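Long-range contact in centrosome-associated zinc finger protein Cp190 (Drosophila melanogaster, PDB 6ER1), which organises chromatin domains and boundary function as a partner recruited by insulator DNA-binding proteins, and homodimerizes through its N-terminal BTB domain: residues L25-F29 / L47-V53. Sequence-based numbering, arbitrary orientation.
Sequences LQNFF and LKVHRLV
Phe29, on helix 17-31, lays its ring beside the end of strand 46-49, outermost in the sheet of this chain; the axes of helix 25-29 and strand 47-49 run roughly antiparallel, at 145°. Its CB lies 4.3 Å from His50 CE1. With CG anti to the backbone N (chi1 176°), the ring swings from there toward the strand. CD1 and CE1 turn their edge to the carbonyl of Lys48, whose O lies near the ring plane, 3.4 Å from CE1. The same CE1 is 4.1 Å from Val49 CG1, and at the tip CZ reaches Leu47 CD1 at 4.2 Å. Tyr94 of helix 83-95 stacks on this ring. One water donates to both Phe29 O and Lys48 O, 2.8 Å from each, and so links two carbonyl oxygens that, both being acceptors, could not bond each other directly.

His50, the N-cap residue of helix 51-57, directs its CB toward helix 17-31, and its ring lies against Leu25, Phe28 and Phe29. Leu25 CD1 lies over one face, while CE1 sits 3.9 Å from the backbone N of Phe29, which is itself bonded to Leu25 O. Next to it, both methyls of Leu25 meet Val53 CG2, CD1 at 3.7 Å. Leu52 of the second subunit packs on Leu25, Phe28 and His50, so this part of the BTB fold borders the homodimer interface.

Both imidazole nitrogens find partners outside the two segments: ND1 bonds to Tyr94 OH and NE2 to Asp33 O. These two bonds probably hold the rotation of a buried polar ring, whose nitrogens are thus satisfied; it meets helix 17-31 by van der Waals contact, with no hydrogen bond between the two segments.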
# COMPACT_ATOMS: atom_id res chain seq x y z
N LEU A 25 0.91 5.83 -4.24
CA LEU A 25 1.62 4.57 -4.26
C LEU A 25 2.52 4.42 -5.52
O LEU A 25 3.65 3.97 -5.43
CB LEU A 25 0.63 3.42 -4.26
CG LEU A 25 1.15 2.00 -4.26
CD1 LEU A 25 1.89 1.67 -2.97
CD2 LEU A 25 0.04 1.00 -4.60
N GLN A 26 1.99 4.80 -6.65
CA GLN A 26 2.75 4.75 -7.93
C GLN A 26 3.98 5.63 -7.84
O GLN A 26 5.07 5.23 -8.26
CB GLN A 26 1.82 5.13 -9.04
CG GLN A 26 0.87 4.01 -9.37
CD GLN A 26 -0.33 4.46 -10.16
OE1 GLN A 26 -0.36 5.57 -10.70
NE2 GLN A 26 -1.32 3.59 -10.25
N ASN A 27 3.83 6.83 -7.27
CA ASN A 27 4.96 7.69 -7.05
C ASN A 27 6.01 7.06 -6.16
O ASN A 27 7.20 7.14 -6.42
CB ASN A 27 4.52 9.04 -6.53
CG ASN A 27 5.67 9.99 -6.30
OD1 ASN A 27 6.39 10.34 -7.26
ND2 ASN A 27 5.88 10.40 -5.04
N PHE A 28 5.58 6.44 -5.08
CA PHE A 28 6.53 5.74 -4.22
C PHE A 28 7.31 4.63 -4.96
O PHE A 28 8.51 4.42 -4.73
CB PHE A 28 5.83 5.14 -3.00
CG PHE A 28 5.24 6.15 -2.04
CD1 PHE A 28 5.76 7.45 -1.89
CD2 PHE A 28 4.12 5.79 -1.32
CE1 PHE A 28 5.20 8.33 -0.99
CE2 PHE A 28 3.57 6.66 -0.40
CZ PHE A 28 4.09 7.92 -0.25
N PHE A 29 6.59 3.88 -5.77
CA PHE A 29 7.20 2.83 -6.59
C PHE A 29 8.23 3.40 -7.54
O PHE A 29 9.35 2.91 -7.58
CB PHE A 29 6.11 2.06 -7.34
CG PHE A 29 6.60 0.99 -8.29
CD1 PHE A 29 7.48 0.02 -7.88
CD2 PHE A 29 6.04 0.88 -9.51
CE1 PHE A 29 7.87 -0.98 -8.70
CE2 PHE A 29 6.42 -0.11 -10.38
CZ PHE A 29 7.36 -1.04 -9.98
N LEU A 47 14.64 -5.12 -9.27
CA LEU A 47 13.38 -4.38 -9.25
C LEU A 47 12.93 -4.31 -7.79
O LEU A 47 12.71 -5.35 -7.15
CB LEU A 47 12.33 -5.09 -10.09
CG LEU A 47 10.94 -4.47 -10.18
CD1 LEU A 47 11.01 -3.05 -10.72
CD2 LEU A 47 9.98 -5.31 -10.97
N LYS A 48 12.79 -3.10 -7.26
CA LYS A 48 12.37 -2.89 -5.87
C LYS A 48 10.88 -2.63 -5.79
O LYS A 48 10.37 -1.79 -6.53
CB LYS A 48 13.13 -1.75 -5.24
CG LYS A 48 14.61 -2.08 -5.14
CD LYS A 48 15.49 -1.04 -4.51
CE LYS A 48 16.91 -1.62 -4.41
NZ LYS A 48 17.90 -0.71 -3.77
N VAL A 49 10.19 -3.32 -4.88
CA VAL A 49 8.75 -3.31 -4.84
C VAL A 49 8.30 -3.23 -3.37
O VAL A 49 9.10 -3.31 -2.43
CB VAL A 49 8.18 -4.58 -5.54
CG1 VAL A 49 8.59 -4.65 -6.99
CG2 VAL A 49 8.61 -5.85 -4.82
N HIS A 50 6.99 -3.15 -3.20
CA HIS A 50 6.30 -3.21 -1.89
C HIS A 50 5.62 -4.54 -1.75
O HIS A 50 4.72 -4.86 -2.53
CB HIS A 50 5.28 -2.10 -1.77
CG HIS A 50 5.82 -0.73 -1.97
ND1 HIS A 50 5.78 -0.10 -3.20
CD2 HIS A 50 6.45 0.13 -1.13
CE1 HIS A 50 6.34 1.09 -3.11
NE2 HIS A 50 6.77 1.25 -1.86
N ARG A 51 6.01 -5.31 -0.74
CA ARG A 51 5.43 -6.63 -0.48
C ARG A 51 3.91 -6.60 -0.45
O ARG A 51 3.28 -7.49 -1.04
CB ARG A 51 5.99 -7.19 0.80
CG ARG A 51 5.81 -8.66 0.97
CD ARG A 51 6.47 -9.14 2.28
NE ARG A 51 7.92 -9.29 2.10
CZ ARG A 51 8.86 -8.48 2.57
NH1 ARG A 51 8.55 -7.41 3.29
NH2 ARG A 51 10.14 -8.74 2.31
N LEU A 52 3.33 -5.59 0.22
CA LEU A 52 1.89 -5.54 0.37
C LEU A 52 1.19 -5.34 -0.95
O LEU A 52 0.05 -5.83 -1.11
CB LEU A 52 1.52 -4.50 1.40
CG LEU A 52 1.42 -3.02 1.13
CD1 LEU A 52 0.21 -2.70 0.26
CD2 LEU A 52 1.31 -2.22 2.41
N VAL A 53 1.83 -4.63 -1.91
CA VAL A 53 1.18 -4.45 -3.20
C VAL A 53 1.11 -5.79 -3.94
O VAL A 53 0.08 -6.16 -4.54
CB VAL A 53 1.93 -3.40 -4.04
CG1 VAL A 53 1.32 -3.30 -5.42
CG2 VAL A 53 1.84 -2.04 -3.35
O HOH W 1 10.88 0.57 -7.87